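Local atomic coordinates of aminopeptidase-like protein (Chaetomium thermophilum, PDB entry 5JM6), a protein that probably acts as a zinc-dependent aminopeptidase of the M18 family and forms a dodecamer linked to the Cvt pathway of selective autophagy. Residues A[70-75]-A[110-115]; A[85-90]-A[103-108]; A[142-147]-A[254-259]; A[154-159]-A[227-232]. One frame throughout, in Å; residues are numbered along the deposited sequence.

Contact 1. Residues A[70-75]-A[110-115]; sequences HVVDYC and SSIIAF
V72 and C75 of helix 68-81 rest on S110 and I112 at the start of strand 111-117, an alpha/beta packing in which a helix covers one face of the mixed central sheet. The short helix and strand axes approach to 8.7 Å and run nearly in the same direction, 24° apart. V72 makes the larger share of the helix side. Its CG2 branch, anti to its own carbonyl carbon, presses on the peptide between the two serines and reaches S110 C at 3.4 Å and S111 N at 3.7 Å. The same methyl then meets the CG2 branch of I112 at 4.1 Å, so one valine branch touches both the main chain and an aliphatic side chain. About one turn further along the helix, C75 CB lies 4.2 Å from I112 CD1. I112 can reach both helix residues because its CG1 points anti to the backbone N (chi1 -176°) and the extended chain carries CD1 to C75, while the separate CG2 branch stays with V72. The strand begins here with a classic beta bulge, S110 and S111 together facing R107 on the adjoining strand. Both serines direct CB away from the helix: the S110 hydroxyl is hydrogen-bonded to N108 ND2, and that of S111 to the carbonyl oxygen of Q347. I112 also packs on L79 of the same helix and on L335 of strand 330-336, while V72 touches I134. The side chain of S111 lies about 8 Å from that of H133, a ligand of one of the bound zinc ions.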
loop_
_atom_site.group_PDB
_atom_site.type_symbol
_atom_site.label_atom_id
_atom_site.label_comp_id
_atom_site.label_asym_id
_atom_site.label_seq_id
_atom_site.Cartn_x
_atom_site.Cartn_y
_atom_site.Cartn_z
ATOM N N HIS A 70 -8.272 21.731 -46.830
ATOM C CA HIS A 70 -9.102 22.891 -47.110
ATOM C C HIS A 70 -8.308 24.174 -46.904
ATOM O O HIS A 70 -8.487 25.145 -47.636
ATOM C CB HIS A 70 -10.354 22.894 -46.234
ATOM C CG HIS A 70 -11.362 21.861 -46.626
ATOM N ND1 HIS A 70 -11.281 20.547 -46.217
ATOM C CD2 HIS A 70 -12.468 21.945 -47.404
ATOM C CE1 HIS A 70 -12.296 19.868 -46.719
ATOM N NE2 HIS A 70 -13.031 20.693 -47.443
ATOM N N VAL A 71 -7.417 24.169 -45.920
ATOM C CA VAL A 71 -6.646 25.363 -45.599
ATOM C C VAL A 71 -5.717 25.761 -46.743
ATOM O O VAL A 71 -5.651 26.933 -47.110
ATOM C CB VAL A 71 -5.831 25.169 -44.310
ATOM C CG1 VAL A 71 -4.920 26.364 -44.067
ATOM C CG2 VAL A 71 -6.768 24.968 -43.140
ATOM N N VAL A 72 -5.011 24.791 -47.315
ATOM C CA VAL A 72 -4.128 25.086 -48.438
ATOM C C VAL A 72 -4.943 25.539 -49.649
ATOM O O VAL A 72 -4.543 26.457 -50.363
ATOM C CB VAL A 72 -3.250 23.873 -48.802
ATOM C CG1 VAL A 72 -2.676 24.012 -50.206
ATOM C CG2 VAL A 72 -2.131 23.725 -47.788
ATOM N N ASP A 73 -6.100 24.918 -49.857
ATOM C CA ASP A 73 -6.975 25.310 -50.954
ATOM C C ASP A 73 -7.495 26.735 -50.756
ATOM O O ASP A 73 -7.655 27.484 -51.717
ATOM C CB ASP A 73 -8.142 24.332 -51.088
ATOM C CG ASP A 73 -9.020 24.636 -52.284
ATOM O OD1 ASP A 73 -8.543 24.473 -53.426
ATOM O OD2 ASP A 73 -10.187 25.035 -52.083
ATOM N N TYR A 74 -7.748 27.099 -49.502
ATOM C CA TYR A 74 -8.195 28.445 -49.149
ATOM C C TYR A 74 -7.109 29.471 -49.447
ATOM O O TYR A 74 -7.367 30.507 -50.059
ATOM C CB TYR A 74 -8.594 28.491 -47.669
ATOM C CG TYR A 74 -8.830 29.871 -47.076
ATOM C CD1 TYR A 74 -7.775 30.629 -46.578
ATOM C CD2 TYR A 74 -10.113 30.394 -46.974
ATOM C CE1 TYR A 74 -7.987 31.880 -46.025
ATOM C CE2 TYR A 74 -10.335 31.644 -46.419
ATOM C CZ TYR A 74 -9.270 32.381 -45.945
ATOM O OH TYR A 74 -9.487 33.624 -45.391
ATOM N N CYS A 75 -5.895 29.177 -48.996
ATOM C CA CYS A 75 -4.762 30.063 -49.222
ATOM C C CYS A 75 -4.445 30.166 -50.704
ATOM O O CYS A 75 -4.103 31.236 -51.205
ATOM C CB CYS A 75 -3.536 29.569 -48.455
ATOM S SG CYS A 75 -3.765 29.503 -46.668
ATOM N N SER A 110 -1.126 19.823 -48.719
ATOM C CA SER A 110 -1.185 20.202 -47.307
ATOM C C SER A 110 -0.096 21.162 -46.792
ATOM O O SER A 110 -0.124 21.554 -45.626
ATOM C CB SER A 110 -1.182 18.936 -46.455
ATOM O OG SER A 110 -0.017 18.173 -46.693
ATOM N N SER A 111 0.870 21.512 -47.636
ATOM C CA SER A 111 1.934 22.438 -47.244
ATOM C C SER A 111 2.089 23.516 -48.299
ATOM O O SER A 111 2.044 23.229 -49.493
ATOM C CB SER A 111 3.267 21.713 -47.044
ATOM O OG SER A 111 3.437 21.309 -45.698
ATOM N N ILE A 112 2.270 24.757 -47.865
ATOM C CA ILE A 112 2.372 25.852 -48.814
ATOM C C ILE A 112 3.347 26.931 -48.351
ATOM O O ILE A 112 3.405 27.280 -47.170
ATOM C CB ILE A 112 0.980 26.471 -49.090
ATOM C CG1 ILE A 112 1.070 27.558 -50.163
ATOM C CG2 ILE A 112 0.348 27.003 -47.808
ATOM C CD1 ILE A 112 -0.272 28.094 -50.587
ATOM N N ILE A 113 4.127 27.436 -49.301
ATOM C CA ILE A 113 5.066 28.523 -49.065
ATOM C C ILE A 113 4.786 29.646 -50.052
ATOM O O ILE A 113 4.875 29.445 -51.260
ATOM C CB ILE A 113 6.526 28.058 -49.220
ATOM C CG1 ILE A 113 6.872 27.014 -48.158
ATOM C CG2 ILE A 113 7.480 29.242 -49.149
ATOM C CD1 ILE A 113 8.200 26.334 -48.392
ATOM N N ALA A 114 4.443 30.821 -49.537
ATOM C CA ALA A 114 4.167 31.979 -50.381
ATOM C C ALA A 114 5.147 33.102 -50.075
ATOM O O ALA A 114 5.511 33.315 -48.918
ATOM C CB ALA A 114 2.737 32.452 -50.187
ATOM N N PHE A 115 5.577 33.820 -51.107
ATOM C CA PHE A 115 6.542 34.893 -50.911
ATOM C C PHE A 115 6.445 35.989 -51.966
ATOM O O PHE A 115 5.969 35.760 -53.079
ATOM C CB PHE A 115 7.969 34.326 -50.882
ATOM C CG PHE A 115 8.386 33.646 -52.157
ATOM C CD1 PHE A 115 8.028 32.331 -52.409
ATOM C CD2 PHE A 115 9.152 34.317 -53.098
ATOM C CE1 PHE A 115 8.415 31.702 -53.579
ATOM C CE2 PHE A 115 9.544 33.693 -54.271
ATOM C CZ PHE A 115 9.173 32.385 -54.512
#

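Contact 2. Residues A[85-90]-A[103-108]; sequences VELPAR and YFTTRN
E86 lies across the aromatic ring of F104, with CB over one ring face and 3.4 Å from CZ. The glutamate chain runs on extended above the ring, its carboxylate plane inclined 29° to it. F104 meets it because its CG sits between the backbone N and carbonyl carbon (chi1 72°), turning the ring toward the neighbouring strand. On the other side of the sheet V85 O lies at the edge of the Y103 ring, near its plane, and V85 CB packs on Y103 CD1 at 3.8 Å. L87 CD1 comes obliquely to Y103 CB, 3.7 Å away. Parallel pairing fixes these positions: F104 N donates to V85 O, and L87 N to F104 O at 2.8 Å in an almost straight bond (170°). Beyond the short strand, T105 OG1 donates to L87 O at 2.9 Å, in the carbonyl plane on a lone pair. An alanine in place of F104 would probably leave the aliphatic part of E86 without its ring support. Strand 85-86 is the outermost strand at this end of the central sheet within the chain; F104 is covered by K76, L79 and L80 of helix 68-81 and flanked by I112 and A114 of strand 111-117.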
loop_
_atom_site.group_PDB
_atom_site.type_symbol
_atom_site.label_atom_id
_atom_site.label_comp_id
_atom_site.label_asym_id
_atom_site.label_seq_id
_atom_site.Cartn_x
_atom_site.Cartn_y
_atom_site.Cartn_z
ATOM N N VAL A 85 1.797 33.836 -58.538
ATOM C CA VAL A 85 2.079 32.819 -59.542
ATOM C C VAL A 85 2.566 31.542 -58.865
ATOM O O VAL A 85 3.431 31.592 -57.995
ATOM C CB VAL A 85 3.135 33.312 -60.553
ATOM C CG1 VAL A 85 3.570 32.188 -61.478
ATOM C CG2 VAL A 85 2.600 34.494 -61.345
ATOM N N GLU A 86 2.004 30.402 -59.253
ATOM C CA GLU A 86 2.389 29.129 -58.653
ATOM C C GLU A 86 3.656 28.573 -59.287
ATOM O O GLU A 86 3.782 28.545 -60.510
ATOM C CB GLU A 86 1.260 28.104 -58.785
ATOM C CG GLU A 86 1.648 26.713 -58.308
ATOM C CD GLU A 86 0.473 25.759 -58.230
ATOM O OE1 GLU A 86 0.639 24.664 -57.651
ATOM O OE2 GLU A 86 -0.615 26.098 -58.743
ATOM N N LEU A 87 4.596 28.129 -58.457
ATOM C CA LEU A 87 5.805 27.500 -58.969
ATOM C C LEU A 87 5.771 25.996 -58.718
ATOM O O LEU A 87 6.042 25.542 -57.606
ATOM C CB LEU A 87 7.040 28.123 -58.315
ATOM C CG LEU A 87 7.220 29.625 -58.545
ATOM C CD1 LEU A 87 8.294 30.199 -57.634
ATOM C CD2 LEU A 87 7.560 29.890 -59.998
ATOM N N PRO A 88 5.468 25.214 -59.767
ATOM C CA PRO A 88 5.402 23.755 -59.639
ATOM C C PRO A 88 6.789 23.163 -59.440
ATOM O O PRO A 88 7.714 23.538 -60.160
ATOM C CB PRO A 88 4.794 23.306 -60.973
ATOM C CG PRO A 88 4.163 24.538 -61.551
ATOM C CD PRO A 88 5.028 25.666 -61.095
ATOM N N ALA A 89 6.926 22.245 -58.489
ATOM C CA ALA A 89 8.235 21.708 -58.144
ATOM C C ALA A 89 8.915 21.028 -59.330
ATOM O O ALA A 89 10.130 21.124 -59.491
ATOM C CB ALA A 89 8.117 20.738 -56.978
ATOM N N ARG A 90 8.134 20.357 -60.171
ATOM C CA ARG A 90 8.713 19.584 -61.264
ATOM C C ARG A 90 9.252 20.452 -62.402
ATOM O O ARG A 90 10.067 19.990 -63.196
ATOM C CB ARG A 90 7.688 18.592 -61.815
ATOM C CG ARG A 90 7.368 17.451 -60.867
ATOM C CD ARG A 90 6.256 16.578 -61.416
ATOM N NE ARG A 90 6.018 15.407 -60.580
ATOM C CZ ARG A 90 6.018 14.158 -61.033
ATOM N NH1 ARG A 90 6.240 13.916 -62.318
ATOM N NH2 ARG A 90 5.793 13.149 -60.201
ATOM N N TYR A 103 4.833 34.832 -55.574
ATOM C CA TYR A 103 4.782 33.410 -55.902
ATOM C C TYR A 103 4.323 32.533 -54.738
ATOM O O TYR A 103 4.241 32.990 -53.597
ATOM C CB TYR A 103 6.160 32.944 -56.385
ATOM C CG TYR A 103 6.760 33.836 -57.448
ATOM C CD1 TYR A 103 6.444 33.663 -58.789
ATOM C CD2 TYR A 103 7.634 34.862 -57.108
ATOM C CE1 TYR A 103 6.984 34.482 -59.762
ATOM C CE2 TYR A 103 8.179 35.686 -58.074
ATOM C CZ TYR A 103 7.851 35.492 -59.400
ATOM O OH TYR A 103 8.395 36.311 -60.364
ATOM N N PHE A 104 4.005 31.278 -55.044
ATOM C CA PHE A 104 3.770 30.271 -54.015
ATOM C C PHE A 104 4.049 28.865 -54.537
ATOM O O PHE A 104 4.031 28.623 -55.744
ATOM C CB PHE A 104 2.338 30.351 -53.470
ATOM C CG PHE A 104 1.281 29.865 -54.428
ATOM C CD1 PHE A 104 0.697 30.734 -55.333
ATOM C CD2 PHE A 104 0.853 28.544 -54.405
ATOM C CE1 PHE A 104 -0.282 30.295 -56.207
ATOM C CE2 PHE A 104 -0.123 28.099 -55.279
ATOM C CZ PHE A 104 -0.694 28.978 -56.176
ATOM N N THR A 105 4.302 27.943 -53.614
ATOM C CA THR A 105 4.530 26.546 -53.965
ATOM C C THR A 105 3.842 25.635 -52.951
ATOM O O THR A 105 3.631 26.007 -51.796
ATOM C CB THR A 105 6.046 26.238 -54.067
ATOM O OG1 THR A 105 6.594 26.970 -55.168
ATOM C CG2 THR A 105 6.318 24.753 -54.298
ATOM N N THR A 106 3.484 24.444 -53.418
ATOM C CA THR A 106 2.659 23.501 -52.690
ATOM C C THR A 106 3.356 22.148 -52.579
ATOM O O THR A 106 4.099 21.751 -53.477
ATOM C CB THR A 106 1.296 23.356 -53.398
ATOM O OG1 THR A 106 0.454 24.455 -53.030
ATOM C CG2 THR A 106 0.603 22.045 -53.055
ATOM N N ARG A 107 3.142 21.459 -51.462
ATOM C CA ARG A 107 3.601 20.089 -51.310
ATOM C C ARG A 107 2.490 19.245 -50.686
ATOM O O ARG A 107 2.000 19.559 -49.600
ATOM C CB ARG A 107 4.877 20.039 -50.467
ATOM C CG ARG A 107 5.634 18.727 -50.559
ATOM C CD ARG A 107 6.969 18.801 -49.831
ATOM N NE ARG A 107 8.005 19.447 -50.633
ATOM C CZ ARG A 107 9.303 19.418 -50.342
ATOM N NH1 ARG A 107 9.731 18.773 -49.267
ATOM N NH2 ARG A 107 10.173 20.035 -51.130
ATOM N N ASN A 108 2.075 18.203 -51.406
ATOM C CA ASN A 108 1.032 17.263 -50.978
ATOM C C ASN A 108 -0.324 17.945 -50.736
ATOM O O ASN A 108 -1.242 17.364 -50.157
ATOM C CB ASN A 108 1.522 16.527 -49.712
ATOM C CG ASN A 108 0.501 15.558 -49.137
ATOM O OD1 ASN A 108 0.209 14.519 -49.725
ATOM N ND2 ASN A 108 -0.038 15.895 -47.968
#

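Contact 3. Residues A[142-147]-A[254-259]; sequences KPTSVK and ASTQPP
T144 and V146 meet T256 where two loops of the six-stranded antiparallel sheet region come together: residues 142-147 link strands 139-141 and 153-160, and residues 254-259 run from a short 3-10 turn into helix 259-268, with P258 at its N-cap position. The T256 carbonyl is the focus. V146 N donates to T256 O at 3.2 Å, tilted from the carbonyl plane, and the same oxygen is approached by T144 CG2 at 3.3 Å and by V146 CB. In V146 the CG1 branch is wedged between its two main-chain neighbours (chi1 79°), which keeps it beside T256 O and sends CG2 toward Q257 O. T256 OG1 is engaged on its own side of the contact: it is hydrogen-bonded to F253 O and accepts a bond from Q257 NE2 at 3.1 Å. The bend of Q257 at chi2 (-74°) turns its amide back toward T256 OG1 and the 142-147 loop, although CB points away from that loop; the exact placing of the amide is doubtful, since it lies too close to S145 OG. A valine at T256 would remove the hydroxyl and would probably leave NE2 of Q257 without this acceptor, and the amide less restrained. T144 N is hydrogen-bonded to H408 of a second subunit, so this loop also lies at a subunit interface, while S145 and P258 both pack on L156 of strand 153-160. The T144 and T256 side chains cross at about a right angle, T144 OG1 standing 3.8 Å from both T256 CB and T256 CG2.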
loop_
_atom_site.group_PDB
_atom_site.type_symbol
_atom_site.label_atom_id
_atom_site.label_comp_id
_atom_site.label_asym_id
_atom_site.label_seq_id
_atom_site.Cartn_x
_atom_site.Cartn_y
_atom_site.Cartn_z
ATOM N N LYS A 142 -9.857 5.101 -40.360
ATOM C CA LYS A 142 -8.973 3.963 -40.562
ATOM C C LYS A 142 -8.951 3.567 -42.037
ATOM O O LYS A 142 -9.883 3.894 -42.772
ATOM C CB LYS A 142 -9.431 2.787 -39.700
ATOM C CG LYS A 142 -9.402 3.058 -38.203
ATOM C CD LYS A 142 -8.653 1.956 -37.492
ATOM C CE LYS A 142 -8.644 2.102 -35.976
ATOM N NZ LYS A 142 -9.988 1.931 -35.359
ATOM N N PRO A 143 -7.880 2.887 -42.485
ATOM C CA PRO A 143 -7.905 2.303 -43.831
ATOM C C PRO A 143 -9.158 1.462 -44.080
ATOM O O PRO A 143 -9.778 1.596 -45.134
ATOM C CB PRO A 143 -6.640 1.448 -43.850
ATOM C CG PRO A 143 -5.684 2.244 -43.021
ATOM C CD PRO A 143 -6.520 2.875 -41.917
ATOM N N THR A 144 -9.530 0.621 -43.121
ATOM C CA THR A 144 -10.858 0.020 -43.129
ATOM C C THR A 144 -11.670 0.692 -42.032
ATOM O O THR A 144 -11.444 0.452 -40.845
ATOM C CB THR A 144 -10.811 -1.505 -42.897
ATOM O OG1 THR A 144 -10.061 -2.130 -43.946
ATOM C CG2 THR A 144 -12.216 -2.088 -42.872
ATOM N N SER A 145 -12.608 1.545 -42.425
ATOM C CA SER A 145 -13.416 2.265 -41.449
ATOM C C SER A 145 -14.710 1.543 -41.086
ATOM O O SER A 145 -15.356 1.889 -40.097
ATOM C CB SER A 145 -13.711 3.681 -41.955
ATOM O OG SER A 145 -13.700 3.744 -43.367
ATOM N N VAL A 146 -15.068 0.522 -41.858
ATOM C CA VAL A 146 -16.292 -0.221 -41.591
ATOM C C VAL A 146 -16.159 -1.014 -40.286
ATOM O O VAL A 146 -15.063 -1.422 -39.895
ATOM C CB VAL A 146 -16.658 -1.166 -42.764
ATOM C CG1 VAL A 146 -15.829 -2.441 -42.726
ATOM C CG2 VAL A 146 -18.146 -1.492 -42.744
ATOM N N LYS A 147 -17.288 -1.188 -39.606
ATOM C CA LYS A 147 -17.362 -1.903 -38.336
ATOM C C LYS A 147 -18.621 -2.765 -38.324
ATOM O O LYS A 147 -19.545 -2.519 -39.099
ATOM C CB LYS A 147 -17.385 -0.922 -37.158
ATOM C CG LYS A 147 -16.064 -0.233 -36.856
ATOM C CD LYS A 147 -15.207 -1.053 -35.909
ATOM C CE LYS A 147 -14.233 -0.166 -35.146
ATOM N NZ LYS A 147 -13.362 -0.931 -34.211
ATOM N N ALA A 254 -13.927 0.846 -51.873
ATOM C CA ALA A 254 -15.267 1.170 -51.396
ATOM C C ALA A 254 -15.785 0.117 -50.421
ATOM O O ALA A 254 -16.490 0.439 -49.466
ATOM C CB ALA A 254 -16.225 1.326 -52.567
ATOM N N SER A 255 -15.414 -1.140 -50.647
ATOM C CA SER A 255 -15.881 -2.226 -49.795
ATOM C C SER A 255 -15.320 -2.157 -48.371
ATOM O O SER A 255 -15.870 -2.773 -47.461
ATOM C CB SER A 255 -15.533 -3.578 -50.420
ATOM O OG SER A 255 -14.131 -3.773 -50.461
ATOM N N THR A 256 -14.233 -1.414 -48.169
ATOM C CA THR A 256 -13.633 -1.310 -46.837
ATOM C C THR A 256 -14.304 -0.247 -45.971
ATOM O O THR A 256 -13.970 -0.093 -44.797
ATOM C CB THR A 256 -12.125 -0.988 -46.905
ATOM O OG1 THR A 256 -11.918 0.215 -47.658
ATOM C CG2 THR A 256 -11.357 -2.129 -47.551
ATOM N N GLN A 257 -15.267 0.463 -46.548
ATOM C CA GLN A 257 -15.848 1.647 -45.924
ATOM C C GLN A 257 -17.335 1.445 -45.648
ATOM O O GLN A 257 -17.945 0.531 -46.203
ATOM C CB GLN A 257 -15.639 2.868 -46.824
ATOM C CG GLN A 257 -14.212 3.041 -47.307
ATOM C CD GLN A 257 -13.288 3.538 -46.216
ATOM O OE1 GLN A 257 -13.606 4.490 -45.505
ATOM N NE2 GLN A 257 -12.143 2.884 -46.066
ATOM N N PRO A 258 -17.916 2.268 -44.757
ATOM C CA PRO A 258 -19.372 2.211 -44.588
ATOM C C PRO A 258 -20.076 2.510 -45.906
ATOM O O PRO A 258 -19.762 3.521 -46.536
ATOM C CB PRO A 258 -19.648 3.303 -43.550
ATOM C CG PRO A 258 -18.372 3.426 -42.791
ATOM C CD PRO A 258 -17.284 3.190 -43.797
ATOM N N PRO A 259 -21.016 1.644 -46.320
ATOM C CA PRO A 259 -21.665 1.771 -47.631
ATOM C C PRO A 259 -22.323 3.127 -47.793
ATOM O O PRO A 259 -22.303 3.734 -48.865
ATOM C CB PRO A 259 -22.722 0.662 -47.615
ATOM C CG PRO A 259 -22.259 -0.300 -46.579
ATOM C CD PRO A 259 -21.570 0.526 -45.538
#

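Contact 4. Residues A[154-159]-A[227-232]; sequences VQLGVA and PVIGID
V154 O takes two backbone donors, I229 N at 2.8 Å and, weakly, G230 N, because I229 and G230 both face V154 in a classic beta bulge. V154 N answers with a straight bond to G230 O at 2.8 Å (170°), in a hydrogen-bonded antiparallel pair; beyond the register shift, L156 N donates to P227 O at 3.3 Å from above the carbonyl plane. Around this backbone core I229 spreads its branches. With CG1 flanked by N and C of its own main chain (chi1 67°), CG1 meets V154 CG1 at 3.7 Å, while the other branch, CG2, packs on L156 CB at 3.7 Å. V158 CG2 abuts the P227 ring, 3.8 Å from CD. Further out, V158 and P227 share L284 of strand 277-286. Strand 228-231 is the last strand of its sheet within the chain, and a third subunit packs against it: Q155 NE2 is hydrogen-bonded to N399 of that subunit, I231 N to E298 and V228 packs against F299, both of the same third subunit. The strands are therefore joined by main-chain bonds and aliphatic packing, whereas NE2 of Q155 is turned to a partner across the subunit interface.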
loop_
_atom_site.group_PDB
_atom_site.type_symbol
_atom_site.label_atom_id
_atom_site.label_comp_id
_atom_site.label_asym_id
_atom_site.label_seq_id
_atom_site.Cartn_x
_atom_site.Cartn_y
_atom_site.Cartn_z
ATOM N N VAL A 154 -24.703 1.641 -36.199
ATOM C CA VAL A 154 -23.640 1.608 -37.189
ATOM C C VAL A 154 -22.488 2.465 -36.671
ATOM O O VAL A 154 -22.696 3.616 -36.284
ATOM C CB VAL A 154 -24.122 2.128 -38.555
ATOM C CG1 VAL A 154 -23.060 1.903 -39.621
ATOM C CG2 VAL A 154 -25.429 1.452 -38.944
ATOM N N GLN A 155 -21.282 1.905 -36.644
ATOM C CA GLN A 155 -20.134 2.628 -36.105
ATOM C C GLN A 155 -19.049 2.844 -37.161
ATOM O O GLN A 155 -19.160 2.365 -38.290
ATOM C CB GLN A 155 -19.560 1.882 -34.894
ATOM C CG GLN A 155 -20.581 1.637 -33.786
ATOM C CD GLN A 155 -19.975 1.021 -32.537
ATOM O OE1 GLN A 155 -19.805 -0.195 -32.447
ATOM N NE2 GLN A 155 -19.652 1.861 -31.559
ATOM N N LEU A 156 -17.996 3.561 -36.777
ATOM C CA LEU A 156 -16.957 3.978 -37.714
ATOM C C LEU A 156 -15.561 3.810 -37.123
ATOM O O LEU A 156 -15.272 4.338 -36.050
ATOM C CB LEU A 156 -17.170 5.438 -38.116
ATOM C CG LEU A 156 -16.170 6.013 -39.115
ATOM C CD1 LEU A 156 -16.406 5.410 -40.482
ATOM C CD2 LEU A 156 -16.267 7.527 -39.164
ATOM N N GLY A 157 -14.705 3.054 -37.805
ATOM C CA GLY A 157 -13.324 2.919 -37.372
ATOM C C GLY A 157 -12.504 4.179 -37.580
ATOM O O GLY A 157 -12.319 4.624 -38.712
ATOM N N VAL A 158 -11.961 4.725 -36.496
ATOM C CA VAL A 158 -11.112 5.908 -36.592
ATOM C C VAL A 158 -9.873 5.742 -35.727
ATOM O O VAL A 158 -9.819 4.878 -34.852
ATOM C CB VAL A 158 -11.847 7.205 -36.169
ATOM C CG1 VAL A 158 -13.112 7.414 -36.996
ATOM C CG2 VAL A 158 -12.159 7.190 -34.679
ATOM N N ALA A 159 -8.877 6.580 -35.983
ATOM C CA ALA A 159 -7.633 6.559 -35.232
ATOM C C ALA A 159 -7.260 7.980 -34.846
ATOM O O ALA A 159 -7.254 8.866 -35.703
ATOM C CB ALA A 159 -6.526 5.916 -36.053
ATOM N N PRO A 227 -16.906 6.155 -32.789
ATOM C CA PRO A 227 -18.014 7.016 -33.199
ATOM C C PRO A 227 -19.231 6.224 -33.661
ATOM O O PRO A 227 -19.114 5.080 -34.107
ATOM C CB PRO A 227 -17.418 7.829 -34.348
ATOM C CG PRO A 227 -15.950 7.825 -34.085
ATOM C CD PRO A 227 -15.655 6.482 -33.493
ATOM N N VAL A 228 -20.393 6.845 -33.520
ATOM C CA VAL A 228 -21.660 6.263 -33.931
ATOM C C VAL A 228 -22.219 7.081 -35.097
ATOM O O VAL A 228 -22.407 8.292 -34.976
ATOM C CB VAL A 228 -22.647 6.219 -32.749
ATOM C CG1 VAL A 228 -24.063 6.215 -33.234
ATOM C CG2 VAL A 228 -22.374 5.000 -31.874
ATOM N N ILE A 229 -22.369 6.443 -36.255
ATOM C CA ILE A 229 -22.824 7.141 -37.459
ATOM C C ILE A 229 -24.266 6.899 -37.937
ATOM O O ILE A 229 -24.705 7.528 -38.901
ATOM C CB ILE A 229 -21.876 6.824 -38.623
ATOM C CG1 ILE A 229 -21.982 5.352 -39.019
ATOM C CG2 ILE A 229 -20.448 7.171 -38.233
ATOM C CD1 ILE A 229 -20.981 4.934 -40.073
ATOM N N GLY A 230 -25.002 6.003 -37.287
ATOM C CA GLY A 230 -26.344 5.686 -37.746
ATOM C C GLY A 230 -26.963 4.499 -37.039
ATOM O O GLY A 230 -26.331 3.868 -36.194
ATOM N N ILE A 231 -28.208 4.195 -37.392
ATOM C CA ILE A 231 -28.945 3.101 -36.770
ATOM C C ILE A 231 -29.289 2.030 -37.796
ATOM O O ILE A 231 -29.649 2.346 -38.930
ATOM C CB ILE A 231 -30.244 3.610 -36.105
ATOM C CG1 ILE A 231 -29.915 4.533 -34.932
ATOM C CG2 ILE A 231 -31.117 2.450 -35.640
ATOM C CD1 ILE A 231 -30.924 5.638 -34.725
ATOM N N ASP A 232 -29.108 0.764 -37.428
ATOM C CA ASP A 232 -29.685 -0.323 -38.205
ATOM C C ASP A 232 -30.283 -1.400 -37.293
ATOM O O ASP A 232 -29.555 -2.162 -36.658
ATOM C CB ASP A 232 -28.613 -0.909 -39.120
ATOM C CG ASP A 232 -29.147 -1.984 -40.030
ATOM O OD1 ASP A 232 -28.530 -3.067 -40.074
ATOM O OD2 ASP A 232 -30.170 -1.746 -40.706
#

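Contacts 1 and 2 come first along the chain and share the mixed central sheet: strands 111-117 and 102-107 are neighbours in it, helix 68-81 covers both, and their centres lie about 10 Å apart. The segments of contact 2 fall between those of contact 1 in the sequence. Contacts 3 and 4 follow, contact 4 falling between the two segments of contact 3; they too are about 10 Å apart and meet through G157, probably hydrogen-bonded to K142 and S145. The two groups lie 29 to 38 Å apart, centre to centre. One belongs to the sheet that carries zinc ligands, the other to the antiparallel sheet; neighbouring subunits of the dodecamer touch contacts 2, 3 and 4, but not contact 1.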